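Local coordinates for trichomaglin (Trichosanthes lepiniana, PDB 1SGL), which probably cleaves RNA, as an S-like ribonuclease of the RNase T2 family, at residues 180-185 against 190-195; 156-159 against 165-168; 6-11 against 110-115; 47-50 against 54-57. All coordinates share one frame; numbering follows the deposited sequence.

Contacts 1 and 3 are buried, contact 2 partly so, and contact 4 is a surface contact just beyond strand 40-47, its E48 bonded to Y7 of strand 7-14. Contact 1 binds strand 176-184 to the chain returning from its hairpin, by a disulfide, backbone bond and salt bridge. Contact 2 sets helix 151-162 against the residues leading into strand 167-170 through apolar and carbon-to-carboxylate packing. Contact 3 is wholly hydrophobic, a phenylalanine of strand 7-14 against a loop. Contact 4, nested inside the chain loop that contact 3 closes, relies on a proline over a tyrosine ring. Contacts 1 and 2 meet at D191 and R165 and share a sulfate; backbone bonds between neighbouring strands join contacts 1 and 3.

Contact 1. Residues 180-185 against 190-195; sequences SLCFDK and RDCVQV. With SO4 (sulfate ion), chain D.
The C182-C192 disulfide ties the loop after the hairpin back onto strand 176-184 of the central antiparallel sheet in a ribonuclease T2 fold. SG of C182 is bonded to SG of C192 at 2.0 Å, with a torsion of 104° about the bond. On both cysteines the sulfur stands anti to the residue's own carbonyl carbon, and this turns the two toward each other. Two residues before C192, the backbone N of R190 donates to O of C182 at 3.0 Å; the bond is fairly straight at 156°, but the donor sits above the carbonyl plane and misses the lone pairs. A water links the two residues a second time: it accepts from N of C182 at 3.0 Å and donates to O of R190 at 2.8 Å. Farther out, OD2 of D184 comes over one face of the R190 guanidinium, 2.9 Å from NH2, with carboxylate and guanidinium planes 81° apart. The R190 chain bends at chi2 to bring the group there. The other oxygen, OD1, accepts from N of K188 in the turn. At the far end of the strand OG of S180 lies 3.1 Å from O2 of a sulfate, a possible but unsettled hydrogen bond. The strength of the contact thus lies in its buried covalent link, while the salt bridge probably acts through charge, since no N-H points at OD2.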
loop_
_atom_site.group_PDB
_atom_site.type_symbol
_atom_site.label_atom_id
_atom_site.label_comp_id
_atom_site.label_asym_id
_atom_site.label_seq_id
_atom_site.Cartn_x
_atom_site.Cartn_y
_atom_site.Cartn_z
ATOM N N SER A 180 -2.870 -0.278 -6.530
ATOM C CA SER A 180 -3.998 -0.162 -5.626
ATOM C C SER A 180 -5.132 -1.113 -5.968
ATOM O O SER A 180 -5.400 -1.373 -7.141
ATOM C CB SER A 180 -4.533 1.271 -5.645
ATOM O OG SER A 180 -3.504 2.203 -5.350
ATOM N N LEU A 181 -5.786 -1.635 -4.936
ATOM C CA LEU A 181 -6.929 -2.517 -5.123
ATOM C C LEU A 181 -8.139 -1.791 -4.545
ATOM O O LEU A 181 -8.032 -1.071 -3.547
ATOM C CB LEU A 181 -6.735 -3.860 -4.401
ATOM C CG LEU A 181 -5.590 -4.777 -4.848
ATOM C CD1 LEU A 181 -5.553 -6.008 -3.957
ATOM C CD2 LEU A 181 -5.774 -5.178 -6.296
ATOM N N CYS A 182 -9.289 -1.972 -5.174
ATOM C CA CYS A 182 -10.502 -1.323 -4.706
ATOM C C CYS A 182 -11.457 -2.365 -4.115
ATOM O O CYS A 182 -11.487 -3.513 -4.561
ATOM C CB CYS A 182 -11.120 -0.532 -5.871
ATOM S SG CYS A 182 -9.961 0.786 -6.397
ATOM N N PHE A 183 -12.198 -1.972 -3.082
ATOM C CA PHE A 183 -13.141 -2.873 -2.407
ATOM C C PHE A 183 -14.434 -2.140 -2.038
ATOM O O PHE A 183 -14.415 -0.925 -1.817
ATOM C CB PHE A 183 -12.533 -3.414 -1.097
ATOM C CG PHE A 183 -11.250 -4.177 -1.274
ATOM C CD1 PHE A 183 -10.027 -3.514 -1.302
ATOM C CD2 PHE A 183 -11.265 -5.563 -1.393
ATOM C CE1 PHE A 183 -8.830 -4.221 -1.441
ATOM C CE2 PHE A 183 -10.080 -6.282 -1.535
ATOM C CZ PHE A 183 -8.859 -5.610 -1.557
ATOM N N ASP A 184 -15.552 -2.863 -1.953
ATOM C CA ASP A 184 -16.796 -2.210 -1.546
ATOM C C ASP A 184 -16.899 -2.230 -0.018
ATOM O O ASP A 184 -15.986 -2.708 0.657
ATOM C CB ASP A 184 -18.038 -2.861 -2.181
ATOM C CG ASP A 184 -18.177 -4.331 -1.865
ATOM O OD1 ASP A 184 -17.751 -4.787 -0.786
ATOM O OD2 ASP A 184 -18.742 -5.043 -2.713
ATOM N N LYS A 185 -17.993 -1.695 0.522
ATOM C CA LYS A 185 -18.185 -1.646 1.972
ATOM C C LYS A 185 -18.121 -3.024 2.612
ATOM O O LYS A 185 -17.802 -3.139 3.790
ATOM C CB LYS A 185 -19.529 -1.010 2.327
ATOM C CG LYS A 185 -19.733 0.403 1.817
ATOM C CD LYS A 185 -18.802 1.383 2.484
ATOM C CE LYS A 185 -19.106 2.809 2.040
ATOM N NZ LYS A 185 -20.442 3.289 2.494
ATOM N N ARG A 190 -13.503 -4.933 -6.187
ATOM C CA ARG A 190 -14.233 -4.199 -7.210
ATOM C C ARG A 190 -13.214 -3.567 -8.150
ATOM O O ARG A 190 -12.151 -3.125 -7.709
ATOM C CB ARG A 190 -15.073 -3.095 -6.554
ATOM C CG ARG A 190 -16.302 -3.605 -5.839
ATOM C CD ARG A 190 -17.337 -4.086 -6.848
ATOM N NE ARG A 190 -18.537 -4.620 -6.215
ATOM C CZ ARG A 190 -18.635 -5.845 -5.715
ATOM N NH1 ARG A 190 -17.601 -6.669 -5.777
ATOM N NH2 ARG A 190 -19.767 -6.246 -5.149
ATOM N N ASP A 191 -13.522 -3.516 -9.438
ATOM C CA ASP A 191 -12.591 -2.906 -10.378
ATOM C C ASP A 191 -12.330 -1.467 -9.952
ATOM O O ASP A 191 -13.249 -0.759 -9.534
ATOM C CB ASP A 191 -13.162 -2.853 -11.798
ATOM C CG ASP A 191 -13.422 -4.218 -12.389
ATOM O OD1 ASP A 191 -12.615 -5.146 -12.183
ATOM O OD2 ASP A 191 -14.446 -4.349 -13.086
ATOM N N CYS A 192 -11.079 -1.037 -10.059
ATOM C CA CYS A 192 -10.730 0.338 -9.743
ATOM C C CYS A 192 -10.942 1.138 -11.033
ATOM O O CYS A 192 -10.939 0.574 -12.133
ATOM C CB CYS A 192 -9.261 0.462 -9.356
ATOM S SG CYS A 192 -8.710 -0.127 -7.723
ATOM N N VAL A 193 -11.113 2.447 -10.899
ATOM C CA VAL A 193 -11.293 3.304 -12.068
ATOM C C VAL A 193 -10.021 3.271 -12.915
ATOM O O VAL A 193 -8.914 3.323 -12.382
ATOM C CB VAL A 193 -11.588 4.764 -11.652
ATOM C CG1 VAL A 193 -11.518 5.680 -12.865
ATOM C CG2 VAL A 193 -12.968 4.851 -11.008
ATOM N N GLN A 194 -10.190 3.179 -14.231
ATOM C CA GLN A 194 -9.063 3.138 -15.162
ATOM C C GLN A 194 -8.229 4.413 -15.076
ATOM O O GLN A 194 -8.771 5.503 -14.900
ATOM C CB GLN A 194 -9.569 2.977 -16.597
ATOM C CG GLN A 194 -8.478 2.600 -17.586
ATOM C CD GLN A 194 -8.166 1.112 -17.558
ATOM O OE1 GLN A 194 -7.114 0.671 -18.033
ATOM N NE2 GLN A 194 -9.089 0.328 -17.013
ATOM N N VAL A 195 -6.913 4.275 -15.205
ATOM C CA VAL A 195 -6.017 5.426 -15.155
ATOM C C VAL A 195 -4.862 5.269 -16.148
ATOM O O VAL A 195 -4.445 4.156 -16.464
ATOM C CB VAL A 195 -5.411 5.611 -13.746
ATOM C CG1 VAL A 195 -4.451 4.461 -13.434
ATOM C CG2 VAL A 195 -4.683 6.938 -13.665
HETATM S S SO4 D . -4.237 6.219 -6.143
HETATM O O1 SO4 D . -3.376 7.394 -5.901
HETATM O O2 SO4 D . -4.063 5.239 -5.050
HETATM O O3 SO4 D . -3.848 5.607 -7.430
HETATM O O4 SO4 D . -5.651 6.645 -6.196
HETATM O O HOH W 1 -9.438 -3.736 -7.541
#

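Contact 2. Residues 156-159 against 165-168; sequences VAVE and RPKL. With SO4 (sulfate ion), chain D.
V158 and P166 form the apolar centre of this contact, CG1 of V158 resting 3.7 Å from CG of P166. The valine carries CG1 anti to its backbone nitrogen (chi1 172°), which points that methyl at the proline ring, within 3.9 Å of its CB as well. One residue along the helix, E159 crosses the ring at about a right angle, its CG lying 3.8 Å from CD of P166 and 3.6 Å from CA of R165. Its extended chain then runs alongside R165, both pointing the same way, and OE2 reaches the aliphatic flank of the arginine, 3.2 Å from CB. The charged ends do not meet: OE2 of E159 is 5.0 Å from NH1 of R165, so any attraction is probably weak and long-range. With an alanine at E159, CD of P166 and CB of R165 would probably lose their cover on this side, and the guanidinium a nearby negative charge. R165 is also held by loop 190-195, its backbone N bonded to OD1 of D191 and its NE weakly to O of C192. K167 takes no part in the helix packing; its NZ donates to O4 of the sulfate at 2.8 Å. S180 and R46 lie around the same ion, which probably came from the crystallisation liquor. Helix 151-162 is therefore laid against the residues that lead into strand 167-170, the strand that follows it, and V158 and P166 both also rest on L181 of the adjoining strand 176-184.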
loop_
_atom_site.group_PDB
_atom_site.type_symbol
_atom_site.label_atom_id
_atom_site.label_comp_id
_atom_site.label_asym_id
_atom_site.label_seq_id
_atom_site.Cartn_x
_atom_site.Cartn_y
_atom_site.Cartn_z
ATOM N N VAL A 156 -3.206 -8.646 -15.892
ATOM C CA VAL A 156 -3.910 -9.915 -16.020
ATOM C C VAL A 156 -3.653 -10.839 -14.834
ATOM O O VAL A 156 -4.546 -11.567 -14.392
ATOM C CB VAL A 156 -3.516 -10.637 -17.334
ATOM C CG1 VAL A 156 -4.092 -12.056 -17.350
ATOM C CG2 VAL A 156 -4.057 -9.858 -18.523
ATOM N N ALA A 157 -2.431 -10.807 -14.322
ATOM C CA ALA A 157 -2.079 -11.642 -13.190
ATOM C C ALA A 157 -2.904 -11.246 -11.958
ATOM O O ALA A 157 -3.481 -12.102 -11.280
ATOM C CB ALA A 157 -0.588 -11.516 -12.900
ATOM N N VAL A 158 -2.966 -9.946 -11.674
ATOM C CA VAL A 158 -3.722 -9.464 -10.522
ATOM C C VAL A 158 -5.218 -9.700 -10.677
ATOM O O VAL A 158 -5.860 -10.201 -9.763
ATOM C CB VAL A 158 -3.475 -7.962 -10.265
ATOM C CG1 VAL A 158 -4.421 -7.457 -9.176
ATOM C CG2 VAL A 158 -2.032 -7.752 -9.856
ATOM N N GLU A 159 -5.774 -9.347 -11.831
ATOM C CA GLU A 159 -7.200 -9.554 -12.051
ATOM C C GLU A 159 -7.577 -11.025 -11.944
ATOM O O GLU A 159 -8.599 -11.360 -11.347
ATOM C CB GLU A 159 -7.630 -9.051 -13.426
ATOM C CG GLU A 159 -7.542 -7.559 -13.616
ATOM C CD GLU A 159 -7.858 -7.166 -15.039
ATOM O OE1 GLU A 159 -7.480 -7.932 -15.947
ATOM O OE2 GLU A 159 -8.463 -6.095 -15.260
ATOM N N ARG A 165 -9.979 -5.530 -11.342
ATOM C CA ARG A 165 -8.940 -4.714 -11.947
ATOM C C ARG A 165 -8.247 -3.738 -10.984
ATOM O O ARG A 165 -8.900 -2.930 -10.333
ATOM C CB ARG A 165 -9.534 -3.922 -13.115
ATOM C CG ARG A 165 -8.555 -2.948 -13.765
ATOM C CD ARG A 165 -9.155 -2.307 -15.015
ATOM N NE ARG A 165 -10.269 -1.435 -14.671
ATOM C CZ ARG A 165 -11.481 -1.517 -15.209
ATOM N NH1 ARG A 165 -11.742 -2.439 -16.129
ATOM N NH2 ARG A 165 -12.437 -0.689 -14.810
ATOM N N PRO A 166 -6.908 -3.791 -10.899
ATOM C CA PRO A 166 -6.181 -2.880 -10.004
ATOM C C PRO A 166 -5.839 -1.585 -10.740
ATOM O O PRO A 166 -6.061 -1.463 -11.936
ATOM C CB PRO A 166 -4.917 -3.656 -9.690
ATOM C CG PRO A 166 -4.602 -4.254 -11.036
ATOM C CD PRO A 166 -5.979 -4.752 -11.522
ATOM N N LYS A 167 -5.269 -0.640 -10.008
ATOM C CA LYS A 167 -4.847 0.636 -10.552
ATOM C C LYS A 167 -3.318 0.698 -10.394
ATOM O O LYS A 167 -2.801 0.598 -9.286
ATOM C CB LYS A 167 -5.530 1.765 -9.771
ATOM C CG LYS A 167 -5.110 3.163 -10.173
ATOM C CD LYS A 167 -6.149 4.204 -9.754
ATOM C CE LYS A 167 -6.465 4.139 -8.265
ATOM N NZ LYS A 167 -7.402 5.222 -7.835
ATOM N N LEU A 168 -2.596 0.825 -11.502
ATOM C CA LEU A 168 -1.136 0.893 -11.457
ATOM C C LEU A 168 -0.654 2.313 -11.698
ATOM O O LEU A 168 -1.231 3.047 -12.504
ATOM C CB LEU A 168 -0.511 -0.015 -12.513
ATOM C CG LEU A 168 -0.203 -1.480 -12.194
ATOM C CD1 LEU A 168 0.963 -1.553 -11.218
ATOM C CD2 LEU A 168 -1.436 -2.170 -11.644
HETATM S S SO4 D . -4.237 6.219 -6.143
HETATM O O1 SO4 D . -3.376 7.394 -5.901
HETATM O O2 SO4 D . -4.063 5.239 -5.050
HETATM O O3 SO4 D . -3.848 5.607 -7.430
HETATM O O4 SO4 D . -5.651 6.645 -6.196
#

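Contact 3. Residues 6-11 against 110-115; sequences DYFILA and SPVIKG
F8 of strand 7-14, a strand of the central sheet, packs its ring against V112 and I113 in the loop joining helix 97-106 to helix 116-129. By its sequence, helix 97-106 carries the second conserved active-site segment of RNase T2 enzymes, so the loop probably leads directly out of the catalytic region. F8 and V112 approach from opposite directions, and the valine meets the ring at its edge, close to the ring plane. CG1 of V112 is 3.8 Å from CE1 of F8 and 3.9 Å from CZ, while CB of V112 is 4.0 Å from the same CZ. CG1 stands anti to the valine's backbone nitrogen (chi1 -172°), which sets it against the rim of the ring. I113 makes a looser approach, obliquely, with CD1 4.3 Å from CE2 of F8; its extended chain carries the terminal methyl across to the phenylalanine. No polar group joins the two segments. Just beyond these residues the loop runs into the N-cap of helix 116-129. Two more aromatic residues surround the F8 ring: F187 meets it with nearly parallel planes, and F5 edge to face. Through its backbone F8 is bonded to F183 of strand 176-184. I113 reaches on to L45 of strand 40-47 and to N118 and Y119 of helix 116-129, linking sheet, loop and helix.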
loop_
_atom_site.group_PDB
_atom_site.type_symbol
_atom_site.label_atom_id
_atom_site.label_comp_id
_atom_site.label_asym_id
_atom_site.label_seq_id
_atom_site.Cartn_x
_atom_site.Cartn_y
_atom_site.Cartn_z
ATOM N N ASP A 6 -18.345 4.929 -1.533
ATOM C CA ASP A 6 -18.821 3.589 -1.843
ATOM C C ASP A 6 -17.714 2.567 -1.689
ATOM O O ASP A 6 -17.963 1.426 -1.307
ATOM C CB ASP A 6 -19.324 3.480 -3.294
ATOM C CG ASP A 6 -20.601 4.267 -3.555
ATOM O OD1 ASP A 6 -21.526 4.250 -2.714
ATOM O OD2 ASP A 6 -20.682 4.888 -4.631
ATOM N N TYR A 7 -16.488 2.978 -1.987
ATOM C CA TYR A 7 -15.380 2.041 -1.949
ATOM C C TYR A 7 -14.161 2.408 -1.118
ATOM O O TYR A 7 -13.957 3.561 -0.752
ATOM C CB TYR A 7 -14.918 1.772 -3.383
ATOM C CG TYR A 7 -16.051 1.520 -4.358
ATOM C CD1 TYR A 7 -16.548 2.549 -5.168
ATOM C CD2 TYR A 7 -16.627 0.256 -4.471
ATOM C CE1 TYR A 7 -17.592 2.317 -6.066
ATOM C CE2 TYR A 7 -17.667 0.016 -5.360
ATOM C CZ TYR A 7 -18.143 1.050 -6.153
ATOM O OH TYR A 7 -19.181 0.808 -7.013
ATOM N N PHE A 8 -13.359 1.387 -0.835
ATOM C CA PHE A 8 -12.112 1.527 -0.105
ATOM C C PHE A 8 -10.979 1.279 -1.102
ATOM O O PHE A 8 -11.127 0.517 -2.063
ATOM C CB PHE A 8 -12.000 0.482 1.008
ATOM C CG PHE A 8 -12.797 0.799 2.237
ATOM C CD1 PHE A 8 -13.923 0.051 2.563
ATOM C CD2 PHE A 8 -12.408 1.834 3.083
ATOM C CE1 PHE A 8 -14.655 0.329 3.727
ATOM C CE2 PHE A 8 -13.125 2.122 4.241
ATOM C CZ PHE A 8 -14.250 1.369 4.565
ATOM N N ILE A 9 -9.854 1.939 -0.878
ATOM C CA ILE A 9 -8.695 1.742 -1.714
ATOM C C ILE A 9 -7.559 1.258 -0.825
ATOM O O ILE A 9 -7.279 1.859 0.224
ATOM C CB ILE A 9 -8.231 3.044 -2.394
ATOM C CG1 ILE A 9 -9.350 3.614 -3.266
ATOM C CG2 ILE A 9 -6.986 2.764 -3.249
ATOM C CD1 ILE A 9 -8.995 4.929 -3.915
ATOM N N LEU A 10 -6.928 0.161 -1.232
ATOM C CA LEU A 10 -5.781 -0.395 -0.522
ATOM C C LEU A 10 -4.584 -0.063 -1.400
ATOM O O LEU A 10 -4.431 -0.619 -2.485
ATOM C CB LEU A 10 -5.895 -1.915 -0.368
ATOM C CG LEU A 10 -4.661 -2.631 0.214
ATOM C CD1 LEU A 10 -4.342 -2.107 1.606
ATOM C CD2 LEU A 10 -4.921 -4.135 0.261
ATOM N N ALA A 11 -3.751 0.855 -0.932
ATOM C CA ALA A 11 -2.577 1.285 -1.673
ATOM C C ALA A 11 -1.335 0.492 -1.285
ATOM O O ALA A 11 -0.994 0.390 -0.103
ATOM C CB ALA A 11 -2.341 2.768 -1.436
ATOM N N SER A 110 -15.093 5.219 9.718
ATOM C CA SER A 110 -16.140 4.843 10.660
ATOM C C SER A 110 -17.474 5.131 9.982
ATOM O O SER A 110 -17.584 6.084 9.210
ATOM C CB SER A 110 -16.024 5.669 11.942
ATOM O OG SER A 110 -17.076 5.352 12.836
ATOM N N PRO A 111 -18.513 4.329 10.273
ATOM C CA PRO A 111 -18.575 3.176 11.176
ATOM C C PRO A 111 -18.285 1.815 10.533
ATOM O O PRO A 111 -18.471 0.779 11.170
ATOM C CB PRO A 111 -19.997 3.247 11.693
ATOM C CG PRO A 111 -20.734 3.601 10.432
ATOM C CD PRO A 111 -19.871 4.712 9.843
ATOM N N VAL A 112 -17.854 1.802 9.277
ATOM C CA VAL A 112 -17.553 0.532 8.622
ATOM C C VAL A 112 -16.363 -0.080 9.353
ATOM O O VAL A 112 -16.303 -1.287 9.569
ATOM C CB VAL A 112 -17.195 0.727 7.130
ATOM C CG1 VAL A 112 -17.076 -0.623 6.455
ATOM C CG2 VAL A 112 -18.255 1.581 6.444
ATOM N N ILE A 113 -15.415 0.772 9.720
ATOM C CA ILE A 113 -14.233 0.362 10.466
ATOM C C ILE A 113 -14.258 1.192 11.742
ATOM O O ILE A 113 -14.252 2.419 11.685
ATOM C CB ILE A 113 -12.923 0.669 9.699
ATOM C CG1 ILE A 113 -12.846 -0.190 8.434
ATOM C CG2 ILE A 113 -11.718 0.419 10.605
ATOM C CD1 ILE A 113 -11.592 0.022 7.618
ATOM N N LYS A 114 -14.300 0.529 12.890
ATOM C CA LYS A 114 -14.346 1.248 14.160
ATOM C C LYS A 114 -13.116 1.031 15.028
ATOM O O LYS A 114 -12.939 -0.035 15.607
ATOM C CB LYS A 114 -15.588 0.838 14.956
ATOM C CG LYS A 114 -16.911 1.148 14.270
ATOM C CD LYS A 114 -18.088 0.744 15.149
ATOM C CE LYS A 114 -19.419 0.988 14.453
ATOM N NZ LYS A 114 -20.570 0.685 15.354
ATOM N N GLY A 115 -12.268 2.046 15.111
ATOM C CA GLY A 115 -11.088 1.939 15.946
ATOM C C GLY A 115 -9.826 1.382 15.320
ATOM O O GLY A 115 -9.862 0.683 14.301
#

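Contact 4. Residues 47-50 against 54-57; sequences PEYS and RPSC
Y49 and P55 make a CH-pi contact at the surface, across a short turn of the irregular chain between strand 40-47 and helix 72-78. CD of P55 stands over the middle of the tyrosine ring, 3.8 Å from its centroid and only 8° off the ring normal. Around that atom the ring carbons are almost evenly spaced, with CG of Y49 at 3.9 Å. The tyrosine has CG beside its backbone nitrogen and anti to its carbonyl carbon (chi1 -65°), which presents the face of the ring to the proline. R54 packs against the base of the tyrosine side chain, its CG 3.8 Å from CB of Y49. From there its chain stays extended to NE, and the guanidinium lies over the backbone where Y49 passes into S50. One of its faces covers C of Y49 and CA of S50, and NH2 is 3.2 Å from that CA. NE of R54 is 3.2 Å from O of Y49, but the angle is too poor for a hydrogen bond. An alanine in place of Y49 would probably strip P55 of the surface beneath its CD and leave the proline end of the turn freer to shift. Beyond the turn, C57 is tied to C90 by a disulfide, and Y49 also touches C108. With no hydrogen bond between the segments, the turn is probably steadied by dispersion and by the ring's attraction for the CD hydrogens, which the adjoining proline nitrogen is likely to leave slightly positive, together with the R54 chain and guanidinium over the backbone.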
loop_
_atom_site.group_PDB
_atom_site.type_symbol
_atom_site.label_atom_id
_atom_site.label_comp_id
_atom_site.label_asym_id
_atom_site.label_seq_id
_atom_site.Cartn_x
_atom_site.Cartn_y
_atom_site.Cartn_z
ATOM N N PRO A 47 -10.831 5.507 2.485
ATOM C CA PRO A 47 -12.131 5.615 1.810
ATOM C C PRO A 47 -11.893 6.354 0.500
ATOM O O PRO A 47 -11.098 7.292 0.461
ATOM C CB PRO A 47 -12.965 6.460 2.776
ATOM C CG PRO A 47 -12.293 6.234 4.126
ATOM C CD PRO A 47 -10.834 6.250 3.758
ATOM N N GLU A 48 -12.559 5.937 -0.570
ATOM C CA GLU A 48 -12.394 6.611 -1.854
ATOM C C GLU A 48 -13.410 7.745 -1.992
ATOM O O GLU A 48 -14.606 7.505 -2.139
ATOM C CB GLU A 48 -12.559 5.609 -3.000
ATOM C CG GLU A 48 -12.536 6.237 -4.387
ATOM C CD GLU A 48 -12.469 5.203 -5.503
ATOM O OE1 GLU A 48 -13.228 4.215 -5.454
ATOM O OE2 GLU A 48 -11.660 5.384 -6.434
ATOM N N TYR A 49 -12.929 8.983 -1.914
ATOM C CA TYR A 49 -13.790 10.155 -2.045
ATOM C C TYR A 49 -13.570 10.753 -3.430
ATOM O O TYR A 49 -12.428 10.906 -3.871
ATOM C CB TYR A 49 -13.461 11.191 -0.964
ATOM C CG TYR A 49 -13.755 10.733 0.450
ATOM C CD1 TYR A 49 -12.721 10.398 1.333
ATOM C CD2 TYR A 49 -15.070 10.644 0.914
ATOM C CE1 TYR A 49 -12.994 9.991 2.643
ATOM C CE2 TYR A 49 -15.353 10.239 2.212
ATOM C CZ TYR A 49 -14.312 9.915 3.073
ATOM O OH TYR A 49 -14.600 9.526 4.364
ATOM N N SER A 50 -14.655 11.090 -4.120
ATOM C CA SER A 50 -14.541 11.638 -5.472
ATOM C C SER A 50 -15.515 12.781 -5.747
ATOM O O SER A 50 -16.056 12.886 -6.851
ATOM C CB SER A 50 -14.785 10.523 -6.494
ATOM O OG SER A 50 -14.144 9.317 -6.108
ATOM N N ARG A 54 -12.541 15.938 0.031
ATOM C CA ARG A 54 -11.910 14.672 0.355
ATOM C C ARG A 54 -11.357 14.744 1.768
ATOM O O ARG A 54 -10.192 15.070 1.978
ATOM C CB ARG A 54 -10.813 14.380 -0.672
ATOM C CG ARG A 54 -11.393 14.139 -2.061
ATOM C CD ARG A 54 -10.345 14.064 -3.157
ATOM N NE ARG A 54 -10.938 13.673 -4.438
ATOM C CZ ARG A 54 -11.929 14.326 -5.049
ATOM N NH1 ARG A 54 -12.454 15.418 -4.503
ATOM N NH2 ARG A 54 -12.397 13.889 -6.213
ATOM N N PRO A 55 -12.212 14.447 2.757
ATOM C CA PRO A 55 -11.929 14.446 4.194
ATOM C C PRO A 55 -10.677 13.678 4.625
ATOM O O PRO A 55 -10.254 12.714 3.982
ATOM C CB PRO A 55 -13.197 13.840 4.793
ATOM C CG PRO A 55 -14.249 14.266 3.850
ATOM C CD PRO A 55 -13.604 14.029 2.511
ATOM N N SER A 56 -10.106 14.130 5.736
ATOM C CA SER A 56 -8.919 13.540 6.336
ATOM C C SER A 56 -8.978 13.964 7.792
ATOM O O SER A 56 -9.445 15.061 8.092
ATOM C CB SER A 56 -7.655 14.105 5.691
ATOM O OG SER A 56 -7.498 15.477 6.010
ATOM N N CYS A 57 -8.519 13.107 8.698
ATOM C CA CYS A 57 -8.545 13.434 10.122
ATOM C C CYS A 57 -9.997 13.690 10.500
ATOM O O CYS A 57 -10.427 14.837 10.588
ATOM C CB CYS A 57 -7.710 14.690 10.384
ATOM S SG CYS A 57 -5.998 14.582 9.773
#